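Local coordinates for protein D-threo-3-hydroxyaspartate dehydratase (Delftia, PDB 3WQC) that catalyses the pyridoxal-phosphate-dependent deamination of D-threo-3-hydroxyaspartate to oxaloacetate and ammonia, and also dehydrates L-threo- and L-erythro-3-hydroxyaspartate and D-serine, at residues Asp42-Arg47 against Ser235-Val240; Ser75-Ala80 against Ile91-Ser96; Ile275-Asp280 against Ala343-Arg348; Gly321-Gly326 against Ala335-Ala340; Thr365-Pro370 against Trp384-Gly389. All coordinates share one frame; numbering follows the deposited sequence.

The five contacts sample the two domains of a fold type III enzyme. Interactions 1 and 2 lie in the alanine-racemase-like barrel, their centres about 24 Å apart, with interaction 2 falling, along the chain, between the two segments of interaction 1. Interactions 3 and 4 belong to the C-terminal beta domain, their centres about 13 Å apart on one mixed sheet; they touch where Arg348 and Ile345 pack on Phe322, and the hairpin of interaction 4 lies between the segments of 3. Interaction 5, last along the chain, reaches the same sheet yet meets interaction 2 through Lys78 and His388, tying the C-terminal tail to the barrel. Interactions 2, 3 and 5 also touch the second subunit.

Interaction 1. Residues Asp42-Arg47 against Ser235-Val240; sequences DAQGVR and SRLDGV
Gln44 and Val46 meet Leu237 and Val240 in a contact that is mainly apolar, with a thin polar margin. The apolar part centres on Leu237, whose CD1 lies against the CG of Gln44 at 3.8 Å and the CG2 of Val46 at 3.9 Å; both side chains cross that of Leu237 at about a right angle. The other branch of Val46, CG1, lies anti to the carbonyl carbon (chi1 -58°); it meets Val240 CG1 at 4.3 Å and, in a close methyl-to-carbonyl approach, comes within 3.4 Å of Val240 O.

The polar part belongs to the amide of Gln44, whose chain bends at chi2 (-80°). Its NE2 gives a weak hydrogen bond to Ser235 O, 3.5 Å away, while OE1 accepts at 2.9 Å from a water that takes the N-H of Leu237. An alanine in place of Gln44 would take CG away from Leu237 CD1 and is likely to leave Ser235 O and this water without their amide partner.

Gly45, with positive phi, ends helix 27-44 in a Schellman motif, and Leu237 to Val240 form a type II turn closed by Val240 N to Leu237 O. The contact joins the end of helix 27-44 to the loop between helix 228-233 and strand 242-243, where Val46 and Leu237 both pack on Val243, Val240 touches Arg203 of helix 192-215, and Arg47 pairs with strand 242-243.

Interaction 2. Residues Ser75-Ala80 against Ile91-Ser96; sequences STLKEA and ILYAVS
Tyr93 and Leu77 form the heart of a buried helix-on-strand contact within a beta-alpha-beta unit of the barrel, where the start of helix 77-85 packs against strand 90-93. Leu77 lies over one face of the Tyr93 ring in a CH-pi contact, its CD2 4.0 Å from the ring centroid and 29° off the normal. The ring reaches this place because CG of Tyr93 stands opposite the backbone N (chi1 172°). The carbonyl O of Ser75 comes to the ring edge, 3.5 Å from CE1, and also touches Val95 CG2. Two waters complete the join, one linking Tyr93 OH with Ser75 O, the other linking it with Leu77 N. Farther along, the CB of Ala80 meets CG2 of Ile91 at 4.0 Å.

The helix start is fixed by Thr76 at the N-cap, whose OG1 accepts from Glu79 N at 3.1 Å and donates to Glu79 OE1. The same carboxylate takes the N-H of Ser75 on OE2 at 3.0 Å, and the hydroxyl of Ser75 on the syn lone pair of OE1.

Ala94 lines the cofactor pocket, Ser75 packs on Lys53 and on Glu330 of the second subunit, and strand 90-93 runs between strands 72-74 and 114-119 of the parallel sheet.

Interaction 3. Residues Ile275-Asp280 against Ala343-Arg348; sequences IGHQAD and ADIATR
His277 turns its CG anti to the carbonyl carbon (chi1 -58°), and with chi2 at 87° this stands the imidazole up from strand 268-278 so that one flat face is presented to Ala346. On the other side Ile345 sets CG1 opposite its backbone N (chi1 -168°), which puts CG2 between N and the carbonyl carbon and directs that methyl at the strand end.

The result is a CH-pi contact. The CA of Ala346 sits over the His277 ring, 3.8 Å from the centroid and displaced toward the rim near NE2, while the CB of Ala346 lies over the same ring at 4.0 Å from CE1. Beside it, the CG2 of Ile345 fits between Ala279 and His277, 3.9 Å from the CA of Ala279 and 4.1 Å from CD2 of His277.

No direct hydrogen bond crosses between the two segments; a water does the bridging, donating to Ala279 O at 2.7 Å and accepting from Ile345 N at 2.9 Å, and so occupying an amide of the first helical turn. The imidazole is pinned separately by NE2, which is hydrogen-bonded to Phe349 O just past the helix. Were His277 a serine, the ring would be gone from over Ala346 and Phe349 O would probably lose its N-H partner.

In the C-terminal beta domain, short helix 345-348 is thereby laid beside the end of strand 268-278, with Ala284 of the antiparallel strand 283-286 touching both His277 and Ile345. Past the ring, Gln278 NE2 is hydrogen-bonded to the carbonyl oxygens of Arg151 and Gly153 of the second subunit.

Interaction 4. Residues Gly321-Gly326 against Ala335-Ala340; sequences GFVLTG and ARADGA
Ala337 N gives the shortest of the three backbone hydrogen bonds between these segments of an antiparallel beta hairpin, 2.8 Å to Gly321 O, just beyond the paired ends of strands 322-327 and 332-336. Val323 and Ala335 form a hydrogen-bonded pair, each N-H meeting the other's carbonyl at 3.1 Å and almost in line with the C=O bond. Between these rungs Phe322 and Arg336 are a non-hydrogen-bonded pair. A water extends the Gly321 end, donating to Gly321 O and accepting from Asp338 N.

The second strand leads into a type I turn, Arg336 to Gly339, closed by Gly339 N to Arg336 O and braced by a salt bridge. Arg336 grips Asp338 side-on, NE to OD1 at 3.1 Å and NH1 to OD2 at 3.3 Å, both partners lying in the guanidinium plane. OD1 also accepts from Ala340 N, making an Asx turn, and the two donors arrive from opposite faces of the carboxylate. The remaining nitrogen, NH2, pairs with Glu342.

Farther out, Thr325 OG1 touches the CB of Ala335, and Val323 CG2 rests on the CB of Ala337. Phe322 meets Phe349 edge-to-face, and the chain of Arg336 passes obliquely alongside the Phe322 ring, its CG 3.8 Å from Phe322 CE1.

Interaction 5. Residues Thr365-Pro370 against Trp384-Gly389; sequences TGAQFP and WERLHG
Glu385, at the end of strand 381-385, touches the carbonyl O of Pro370 with its CA, and the next residue makes the direct bond: Arg386 N donates to that same oxygen at 3.0 Å. With CG lodged between backbone N and carbonyl carbon (chi1 60°) and a bend at chi3, the Arg386 side chain folds over the turn formed by Gly366 to Phe369: CG meets Phe369 O at 3.4 Å, CD meets Gly366 O at 3.3 Å, and one face of the guanidinium covers the CA of Ala367, 3.5 Å from NH1. The guanidinium lies close over Gly366, which has no side chain in its way, and NH2 is hydrogen-bonded to Tyr372 OH.

Leu387 O receives weak bonds from NE and NH1 of Arg386. Two waters lie between it and the first segment, one near Ala367 O, the other near Phe369 O and only weakly linked to Leu387 O. His388 brings CD2 to 3.9 Å from Ala367 O, with a further water between that oxygen and NE2, its link to NE2 weak; the ring also stacks on His388 of the second subunit.

The contact thus joins the turn between helix 362-366 and strand 371-375 to the C-terminal tail, with Leu387 packed on helix 77-85 of the barrel.

Interaction 1. Residues Asp42-Arg47 against Ser235-Val240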
# COMPACT_ATOMS: atom_id res chain seq x y z
N ASP B 42 -24.73 -6.17 -21.37
CA ASP B 42 -25.88 -5.85 -22.24
C ASP B 42 -26.27 -7.14 -22.96
O ASP B 42 -27.49 -7.47 -23.02
CB ASP B 42 -25.49 -4.77 -23.22
CG ASP B 42 -25.34 -3.41 -22.59
OD1 ASP B 42 -25.77 -3.15 -21.44
OD2 ASP B 42 -24.74 -2.56 -23.26
N ALA B 43 -25.27 -7.94 -23.39
CA ALA B 43 -25.57 -9.19 -24.14
C ALA B 43 -26.29 -10.23 -23.24
O ALA B 43 -27.13 -11.03 -23.73
CB ALA B 43 -24.31 -9.79 -24.77
N GLN B 44 -25.94 -10.21 -21.94
CA GLN B 44 -26.52 -11.06 -20.88
C GLN B 44 -27.88 -10.49 -20.38
O GLN B 44 -28.62 -11.22 -19.70
CB GLN B 44 -25.54 -11.29 -19.70
CG GLN B 44 -24.23 -12.01 -20.03
CD GLN B 44 -24.41 -13.51 -20.12
OE1 GLN B 44 -25.48 -14.00 -20.31
NE2 GLN B 44 -23.34 -14.24 -19.93
N GLY B 45 -28.27 -9.27 -20.78
CA GLY B 45 -29.49 -8.56 -20.26
C GLY B 45 -29.42 -8.29 -18.76
O GLY B 45 -30.51 -8.36 -18.10
N VAL B 46 -28.23 -8.02 -18.18
CA VAL B 46 -28.15 -7.65 -16.80
C VAL B 46 -27.58 -6.22 -16.66
O VAL B 46 -26.80 -5.75 -17.59
CB VAL B 46 -27.33 -8.66 -15.94
CG1 VAL B 46 -27.99 -10.02 -16.09
CG2 VAL B 46 -25.85 -8.76 -16.40
N ARG B 47 -27.81 -5.57 -15.53
CA ARG B 47 -27.21 -4.27 -15.23
C ARG B 47 -25.73 -4.54 -14.83
O ARG B 47 -25.37 -5.65 -14.32
CB ARG B 47 -27.90 -3.60 -14.07
CG ARG B 47 -29.30 -3.23 -14.50
CD ARG B 47 -29.80 -2.20 -13.55
NE ARG B 47 -30.28 -2.75 -12.32
CZ ARG B 47 -31.55 -3.17 -12.16
NH1 ARG B 47 -32.36 -3.16 -13.20
NH2 ARG B 47 -32.02 -3.66 -11.00
N SER B 235 -21.57 -18.16 -18.77
CA SER B 235 -22.34 -18.41 -20.03
C SER B 235 -23.71 -17.87 -20.01
O SER B 235 -24.19 -17.42 -21.06
CB SER B 235 -22.37 -19.87 -20.52
OG SER B 235 -22.37 -20.74 -19.48
N ARG B 236 -24.37 -18.01 -18.87
CA ARG B 236 -25.77 -17.55 -18.72
C ARG B 236 -25.91 -16.86 -17.37
O ARG B 236 -25.16 -17.17 -16.43
CB ARG B 236 -26.77 -18.73 -18.80
CG ARG B 236 -26.57 -19.70 -17.62
CD ARG B 236 -27.63 -20.78 -17.56
NE ARG B 236 -27.35 -21.82 -16.58
CZ ARG B 236 -28.32 -22.63 -16.15
NH1 ARG B 236 -29.52 -22.44 -16.62
NH2 ARG B 236 -28.10 -23.64 -15.34
N LEU B 237 -26.85 -15.93 -17.28
CA LEU B 237 -27.10 -15.23 -16.02
C LEU B 237 -28.56 -15.22 -15.63
O LEU B 237 -29.06 -14.23 -15.08
CB LEU B 237 -26.49 -13.79 -15.98
CG LEU B 237 -24.95 -13.79 -15.96
CD1 LEU B 237 -24.34 -12.37 -16.21
CD2 LEU B 237 -24.36 -14.39 -14.65
N ASP B 238 -29.28 -16.31 -16.01
CA ASP B 238 -30.71 -16.36 -15.70
C ASP B 238 -30.95 -16.09 -14.19
O ASP B 238 -30.22 -16.68 -13.33
CB ASP B 238 -31.26 -17.71 -16.08
CG ASP B 238 -31.05 -17.99 -17.50
OD1 ASP B 238 -29.95 -18.42 -17.87
OD2 ASP B 238 -32.04 -17.84 -18.26
N GLY B 239 -31.92 -15.23 -13.85
CA GLY B 239 -32.21 -15.01 -12.46
C GLY B 239 -31.41 -13.90 -11.83
O GLY B 239 -31.76 -13.41 -10.73
N VAL B 240 -30.38 -13.42 -12.53
CA VAL B 240 -29.51 -12.38 -11.97
C VAL B 240 -29.96 -11.01 -12.46
O VAL B 240 -30.28 -10.87 -13.72
CB VAL B 240 -28.02 -12.62 -12.42
CG1 VAL B 240 -27.07 -11.42 -12.09
CG2 VAL B 240 -27.54 -13.92 -11.80
O HOH W 1 -28.11 -14.84 -19.49
O HOH W 2 -32.37 -9.11 -15.59

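Interaction 2. Residues Ser75-Ala80 against Ile91-Ser96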
# COMPACT_ATOMS: atom_id res chain seq x y z
N SER B 75 -16.53 0.09 -1.31
CA SER B 75 -15.92 -0.75 -0.25
C SER B 75 -15.85 -0.03 1.09
O SER B 75 -15.42 -0.67 2.07
CB SER B 75 -14.55 -1.27 -0.65
OG SER B 75 -13.57 -0.21 -0.66
N THR B 76 -16.19 1.26 1.16
CA THR B 76 -16.11 2.06 2.38
C THR B 76 -17.20 3.14 2.33
O THR B 76 -17.59 3.53 1.21
CB THR B 76 -14.75 2.78 2.53
OG1 THR B 76 -14.54 3.69 1.43
CG2 THR B 76 -13.57 1.81 2.61
N LEU B 77 -17.64 3.62 3.49
CA LEU B 77 -18.57 4.76 3.47
C LEU B 77 -17.86 6.05 2.99
O LEU B 77 -18.56 6.93 2.50
CB LEU B 77 -19.34 4.96 4.79
CG LEU B 77 -20.30 3.80 5.06
CD1 LEU B 77 -21.00 4.10 6.38
CD2 LEU B 77 -21.32 3.65 3.90
N LYS B 78 -16.52 6.12 3.08
CA LYS B 78 -15.85 7.32 2.54
C LYS B 78 -16.06 7.36 1.04
O LYS B 78 -16.30 8.44 0.48
CB LYS B 78 -14.36 7.34 2.89
CG LYS B 78 -13.68 8.69 2.55
CD LYS B 78 -12.15 8.65 2.73
CE LYS B 78 -11.51 9.97 3.05
NZ LYS B 78 -10.17 9.74 3.75
N GLU B 79 -15.97 6.22 0.37
CA GLU B 79 -16.27 6.18 -1.06
C GLU B 79 -17.74 6.60 -1.27
O GLU B 79 -18.02 7.37 -2.21
CB GLU B 79 -16.09 4.79 -1.61
CG GLU B 79 -14.66 4.39 -1.85
CD GLU B 79 -14.59 2.88 -1.86
OE1 GLU B 79 -14.05 2.28 -0.89
OE2 GLU B 79 -15.11 2.24 -2.79
N ALA B 80 -18.68 6.09 -0.47
CA ALA B 80 -20.10 6.53 -0.69
C ALA B 80 -20.21 8.08 -0.55
O ALA B 80 -20.89 8.71 -1.39
CB ALA B 80 -20.99 5.83 0.34
N ILE B 91 -25.99 3.66 -4.66
CA ILE B 91 -24.68 3.19 -4.14
C ILE B 91 -24.92 1.99 -3.22
O ILE B 91 -25.75 2.05 -2.27
CB ILE B 91 -23.99 4.32 -3.31
CG1 ILE B 91 -23.71 5.53 -4.20
CG2 ILE B 91 -22.65 3.78 -2.69
CD1 ILE B 91 -22.94 6.66 -3.51
N LEU B 92 -24.20 0.92 -3.49
CA LEU B 92 -24.23 -0.30 -2.63
C LEU B 92 -22.95 -0.38 -1.85
O LEU B 92 -21.86 -0.45 -2.48
CB LEU B 92 -24.32 -1.53 -3.57
CG LEU B 92 -24.16 -2.92 -2.92
CD1 LEU B 92 -25.33 -3.19 -1.93
CD2 LEU B 92 -24.04 -4.00 -4.02
N TYR B 93 -23.04 -0.40 -0.52
CA TYR B 93 -21.86 -0.53 0.32
C TYR B 93 -21.69 -2.01 0.64
O TYR B 93 -22.41 -2.59 1.48
CB TYR B 93 -22.05 0.31 1.59
CG TYR B 93 -20.96 0.07 2.61
CD1 TYR B 93 -19.60 -0.14 2.29
CD2 TYR B 93 -21.35 0.04 3.97
CE1 TYR B 93 -18.63 -0.37 3.32
CE2 TYR B 93 -20.40 -0.14 4.99
CZ TYR B 93 -19.06 -0.35 4.66
OH TYR B 93 -18.12 -0.59 5.64
N ALA B 94 -20.80 -2.68 -0.12
CA ALA B 94 -20.76 -4.17 -0.15
C ALA B 94 -19.72 -4.70 0.83
O ALA B 94 -18.86 -5.55 0.46
CB ALA B 94 -20.54 -4.69 -1.59
N VAL B 95 -19.82 -4.27 2.09
CA VAL B 95 -19.00 -4.87 3.17
C VAL B 95 -20.01 -5.03 4.34
O VAL B 95 -20.73 -4.09 4.63
CB VAL B 95 -17.83 -3.93 3.64
CG1 VAL B 95 -17.08 -4.52 4.82
CG2 VAL B 95 -16.87 -3.74 2.44
N SER B 96 -20.00 -6.20 4.99
CA SER B 96 -20.93 -6.51 6.11
C SER B 96 -21.01 -5.28 7.03
O SER B 96 -19.99 -4.79 7.54
CB SER B 96 -20.33 -7.66 6.93
OG SER B 96 -20.10 -8.81 6.19
O HOH W 3 -15.65 -0.94 4.80
O HOH W 4 -17.00 2.20 5.80

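Interaction 3. Residues Ile275-Asp280 against Ala343-Arg348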
# COMPACT_ATOMS: atom_id res chain seq x y z
N ILE B 275 17.62 4.98 -11.61
CA ILE B 275 18.43 5.83 -10.79
C ILE B 275 19.80 5.20 -10.42
O ILE B 275 20.64 5.84 -9.78
CB ILE B 275 17.68 6.22 -9.48
CG1 ILE B 275 17.30 4.96 -8.68
CG2 ILE B 275 16.44 7.05 -9.82
CD1 ILE B 275 16.73 5.27 -7.26
N GLY B 276 20.07 3.98 -10.89
CA GLY B 276 21.36 3.37 -10.57
C GLY B 276 21.44 1.97 -11.10
O GLY B 276 20.48 1.50 -11.75
N HIS B 277 22.59 1.31 -10.87
CA HIS B 277 22.79 -0.07 -11.26
C HIS B 277 23.64 -0.85 -10.26
O HIS B 277 24.41 -0.25 -9.47
CB HIS B 277 23.55 -0.11 -12.60
CG HIS B 277 22.85 0.60 -13.72
ND1 HIS B 277 23.00 1.95 -13.99
CD2 HIS B 277 21.87 0.14 -14.56
CE1 HIS B 277 22.20 2.29 -15.03
NE2 HIS B 277 21.49 1.19 -15.37
N GLN B 278 23.60 -2.21 -10.37
CA GLN B 278 24.73 -3.10 -9.84
C GLN B 278 25.10 -3.97 -11.05
O GLN B 278 24.44 -4.98 -11.37
CB GLN B 278 24.32 -3.96 -8.61
CG GLN B 278 24.10 -3.15 -7.35
CD GLN B 278 25.31 -2.36 -6.84
OE1 GLN B 278 26.44 -2.50 -7.38
NE2 GLN B 278 25.13 -1.52 -5.87
N ALA B 279 26.06 -3.51 -11.84
CA ALA B 279 26.29 -4.09 -13.17
C ALA B 279 26.68 -5.55 -13.08
O ALA B 279 26.27 -6.35 -13.97
CB ALA B 279 27.36 -3.28 -13.95
N ASP B 280 27.42 -5.93 -12.03
CA ASP B 280 27.91 -7.31 -11.96
C ASP B 280 26.82 -8.31 -11.63
O ASP B 280 26.97 -9.53 -11.85
CB ASP B 280 29.10 -7.47 -11.02
CG ASP B 280 28.79 -7.14 -9.61
OD1 ASP B 280 27.67 -6.64 -9.29
OD2 ASP B 280 29.73 -7.30 -8.82
N ALA B 343 24.14 -8.98 -19.24
CA ALA B 343 25.41 -8.28 -19.47
C ALA B 343 25.12 -6.76 -19.76
O ALA B 343 24.11 -6.46 -20.41
CB ALA B 343 26.12 -8.90 -20.67
N ASP B 344 26.01 -5.83 -19.43
CA ASP B 344 25.79 -4.44 -19.94
C ASP B 344 24.36 -3.91 -19.57
O ASP B 344 23.66 -3.25 -20.40
CB ASP B 344 25.93 -4.43 -21.48
CG ASP B 344 27.25 -4.00 -21.94
OD1 ASP B 344 28.26 -4.57 -21.42
OD2 ASP B 344 27.29 -3.13 -22.85
N ILE B 345 23.92 -4.22 -18.37
CA ILE B 345 22.61 -3.70 -17.87
C ILE B 345 22.55 -2.16 -17.97
O ILE B 345 21.49 -1.61 -18.30
CB ILE B 345 22.23 -4.18 -16.43
CG1 ILE B 345 20.75 -3.85 -16.12
CG2 ILE B 345 23.17 -3.62 -15.38
CD1 ILE B 345 19.75 -4.77 -16.82
N ALA B 346 23.70 -1.49 -17.74
CA ALA B 346 23.74 -0.01 -17.85
C ALA B 346 23.48 0.51 -19.30
O ALA B 346 22.97 1.62 -19.49
CB ALA B 346 25.05 0.56 -17.27
N THR B 347 23.89 -0.26 -20.32
CA THR B 347 23.63 0.11 -21.74
C THR B 347 22.16 -0.22 -22.05
O THR B 347 21.47 0.54 -22.75
CB THR B 347 24.77 -0.41 -22.79
OG1 THR B 347 24.53 -1.77 -23.09
CG2 THR B 347 26.15 -0.26 -22.20
N ARG B 348 21.65 -1.32 -21.51
CA ARG B 348 20.25 -1.63 -21.77
C ARG B 348 19.27 -0.62 -21.12
O ARG B 348 18.22 -0.28 -21.68
CB ARG B 348 19.91 -3.03 -21.30
CG ARG B 348 18.53 -3.39 -21.77
CD ARG B 348 18.49 -3.42 -23.28
NE ARG B 348 18.63 -4.84 -23.51
CZ ARG B 348 17.61 -5.66 -23.69
NH1 ARG B 348 16.37 -5.19 -23.78
NH2 ARG B 348 17.87 -6.95 -23.88
O HOH W 5 25.20 -6.00 -16.45

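Interaction 4. Residues Gly321-Gly326 against Ala335-Ala340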
# COMPACT_ATOMS: atom_id res chain seq x y z
N GLY B 321 10.92 -10.72 -20.36
CA GLY B 321 12.02 -11.19 -19.52
C GLY B 321 12.62 -10.25 -18.50
O GLY B 321 13.42 -10.72 -17.68
N PHE B 322 12.21 -8.95 -18.50
CA PHE B 322 12.62 -8.04 -17.40
C PHE B 322 11.46 -7.75 -16.50
O PHE B 322 10.36 -7.39 -17.00
CB PHE B 322 13.15 -6.73 -17.99
CG PHE B 322 14.49 -6.93 -18.73
CD1 PHE B 322 15.68 -7.20 -18.03
CD2 PHE B 322 14.50 -6.98 -20.09
CE1 PHE B 322 16.90 -7.37 -18.69
CE2 PHE B 322 15.68 -7.16 -20.81
CZ PHE B 322 16.88 -7.39 -20.11
N VAL B 323 11.69 -7.96 -15.20
CA VAL B 323 10.64 -7.62 -14.24
C VAL B 323 11.29 -6.93 -13.05
O VAL B 323 12.53 -6.88 -12.97
CB VAL B 323 9.92 -8.93 -13.71
CG1 VAL B 323 9.23 -9.69 -14.86
CG2 VAL B 323 10.90 -9.85 -12.92
N LEU B 324 10.53 -6.38 -12.10
CA LEU B 324 11.14 -5.92 -10.85
C LEU B 324 11.26 -7.19 -9.99
O LEU B 324 10.27 -7.74 -9.44
CB LEU B 324 10.22 -4.89 -10.20
CG LEU B 324 10.03 -3.60 -11.00
CD1 LEU B 324 9.29 -2.54 -10.08
CD2 LEU B 324 11.42 -3.06 -11.44
N THR B 325 12.49 -7.67 -9.81
CA THR B 325 12.68 -8.90 -9.09
C THR B 325 12.67 -8.66 -7.55
O THR B 325 12.53 -9.62 -6.77
CB THR B 325 14.00 -9.60 -9.50
OG1 THR B 325 15.06 -8.66 -9.30
CG2 THR B 325 13.95 -10.08 -10.96
N GLY B 326 12.86 -7.40 -7.12
CA GLY B 326 12.80 -7.11 -5.68
C GLY B 326 12.38 -5.66 -5.52
O GLY B 326 12.35 -4.89 -6.51
N ALA B 335 15.61 -6.66 -13.04
CA ALA B 335 16.60 -7.70 -13.40
C ALA B 335 15.88 -8.76 -14.26
O ALA B 335 14.68 -8.60 -14.56
CB ALA B 335 17.29 -8.34 -12.18
N ARG B 336 16.61 -9.74 -14.82
CA ARG B 336 15.94 -10.75 -15.64
C ARG B 336 15.08 -11.66 -14.77
O ARG B 336 15.55 -12.15 -13.70
CB ARG B 336 16.99 -11.61 -16.38
CG ARG B 336 17.77 -10.84 -17.40
CD ARG B 336 18.72 -11.79 -18.11
NE ARG B 336 17.93 -12.72 -18.93
CZ ARG B 336 17.45 -12.38 -20.12
NH1 ARG B 336 16.70 -13.23 -20.80
NH2 ARG B 336 17.65 -11.16 -20.64
N ALA B 337 13.84 -11.92 -15.21
CA ALA B 337 12.95 -12.92 -14.53
C ALA B 337 13.62 -14.28 -14.42
O ALA B 337 13.46 -14.98 -13.43
CB ALA B 337 11.62 -13.05 -15.27
N ASP B 338 14.38 -14.65 -15.43
CA ASP B 338 15.01 -15.97 -15.43
C ASP B 338 16.21 -16.16 -14.50
O ASP B 338 16.71 -17.28 -14.40
CB ASP B 338 15.33 -16.46 -16.86
CG ASP B 338 16.47 -15.68 -17.57
OD1 ASP B 338 17.25 -14.94 -16.94
OD2 ASP B 338 16.53 -15.84 -18.80
N GLY B 339 16.68 -15.09 -13.85
CA GLY B 339 17.72 -15.21 -12.87
C GLY B 339 19.13 -15.16 -13.44
O GLY B 339 20.09 -15.24 -12.68
N ALA B 340 19.28 -15.04 -14.77
CA ALA B 340 20.59 -14.65 -15.36
C ALA B 340 20.93 -13.21 -14.98
O ALA B 340 20.06 -12.39 -14.70
CB ALA B 340 20.58 -14.77 -16.88
O HOH W 6 14.34 -13.43 -17.91

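Interaction 5. Residues Thr365-Pro370 against Trp384-Gly389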
# COMPACT_ATOMS: atom_id res chain seq x y z
N THR B 365 -2.00 -1.32 -6.32
CA THR B 365 -1.05 -0.27 -6.80
C THR B 365 -1.75 1.06 -6.83
O THR B 365 -1.14 2.07 -6.37
CB THR B 365 -0.54 -0.64 -8.21
OG1 THR B 365 0.17 -1.90 -8.13
CG2 THR B 365 0.29 0.49 -8.83
N GLY B 366 -3.01 1.14 -7.28
CA GLY B 366 -3.64 2.46 -7.41
C GLY B 366 -3.72 3.17 -6.04
O GLY B 366 -3.59 4.40 -5.94
N ALA B 367 -3.94 2.39 -4.97
CA ALA B 367 -4.17 2.98 -3.65
C ALA B 367 -2.90 3.68 -3.10
O ALA B 367 -2.95 4.44 -2.13
CB ALA B 367 -4.60 1.89 -2.66
N GLN B 368 -1.74 3.37 -3.70
CA GLN B 368 -0.49 4.02 -3.28
C GLN B 368 -0.35 5.46 -3.78
O GLN B 368 0.56 6.18 -3.33
CB GLN B 368 0.69 3.19 -3.78
CG GLN B 368 0.70 1.76 -3.22
CD GLN B 368 0.71 1.73 -1.67
OE1 GLN B 368 -0.37 1.61 -1.00
NE2 GLN B 368 1.92 1.87 -1.09
N PHE B 369 -1.24 5.89 -4.65
CA PHE B 369 -1.11 7.23 -5.27
C PHE B 369 -2.26 8.15 -4.89
O PHE B 369 -3.42 7.75 -4.95
CB PHE B 369 -1.08 7.12 -6.79
CG PHE B 369 0.14 6.40 -7.27
CD1 PHE B 369 0.20 5.00 -7.31
CD2 PHE B 369 1.28 7.14 -7.67
CE1 PHE B 369 1.38 4.33 -7.71
CE2 PHE B 369 2.46 6.49 -8.05
CZ PHE B 369 2.52 5.07 -8.09
N PRO B 370 -1.95 9.44 -4.64
CA PRO B 370 -3.00 10.43 -4.42
C PRO B 370 -3.83 10.62 -5.70
O PRO B 370 -4.97 11.07 -5.59
CB PRO B 370 -2.25 11.73 -4.09
CG PRO B 370 -0.92 11.24 -3.52
CD PRO B 370 -0.58 9.96 -4.25
N TRP B 384 -5.98 12.99 -12.22
CA TRP B 384 -7.29 12.49 -11.77
C TRP B 384 -7.15 12.03 -10.35
O TRP B 384 -6.56 10.96 -10.09
CB TRP B 384 -7.75 11.35 -12.63
CG TRP B 384 -8.25 11.77 -14.00
CD1 TRP B 384 -8.20 13.05 -14.59
CD2 TRP B 384 -8.96 10.90 -14.93
NE1 TRP B 384 -8.83 13.05 -15.82
CE2 TRP B 384 -9.31 11.75 -16.09
CE3 TRP B 384 -9.34 9.52 -14.92
CZ2 TRP B 384 -10.05 11.26 -17.17
CZ3 TRP B 384 -10.06 9.02 -16.04
CH2 TRP B 384 -10.38 9.89 -17.15
N GLU B 385 -7.64 12.83 -9.40
CA GLU B 385 -7.50 12.49 -7.97
C GLU B 385 -8.24 11.19 -7.64
O GLU B 385 -9.25 10.84 -8.31
CB GLU B 385 -8.08 13.63 -7.14
CG GLU B 385 -7.16 14.89 -7.20
CD GLU B 385 -7.62 15.94 -6.23
OE1 GLU B 385 -8.56 15.68 -5.42
OE2 GLU B 385 -7.03 17.05 -6.26
N ARG B 386 -7.78 10.52 -6.61
CA ARG B 386 -8.53 9.37 -6.09
C ARG B 386 -8.50 9.43 -4.59
O ARG B 386 -7.69 10.16 -3.97
CB ARG B 386 -7.97 8.03 -6.62
CG ARG B 386 -6.52 7.80 -6.24
CD ARG B 386 -6.23 6.27 -6.34
NE ARG B 386 -6.82 5.63 -5.17
CZ ARG B 386 -7.13 4.31 -5.13
NH1 ARG B 386 -7.53 3.74 -3.98
NH2 ARG B 386 -7.13 3.54 -6.25
N LEU B 387 -9.36 8.63 -3.94
CA LEU B 387 -9.53 8.71 -2.47
C LEU B 387 -8.51 7.79 -1.75
O LEU B 387 -8.23 6.66 -2.22
CB LEU B 387 -10.93 8.15 -2.19
CG LEU B 387 -11.44 8.36 -0.80
CD1 LEU B 387 -11.52 9.88 -0.63
CD2 LEU B 387 -12.91 7.81 -0.92
N HIS B 388 -8.03 8.30 -0.63
CA HIS B 388 -7.16 7.53 0.29
C HIS B 388 -7.79 7.53 1.67
O HIS B 388 -8.25 8.55 2.15
CB HIS B 388 -5.78 8.30 0.34
CG HIS B 388 -4.75 7.59 1.12
ND1 HIS B 388 -4.00 8.25 2.08
CD2 HIS B 388 -4.27 6.29 1.03
CE1 HIS B 388 -3.03 7.35 2.55
NE2 HIS B 388 -3.21 6.15 1.89
N GLY B 389 -7.76 6.35 2.31
CA GLY B 389 -8.20 6.26 3.70
C GLY B 389 -9.69 6.00 3.88
O GLY B 389 -10.30 5.39 2.97
O HOH W 7 -2.73 3.46 0.57
O HOH W 8 -5.51 5.51 -1.92
O HOH W 9 -5.22 7.62 -3.01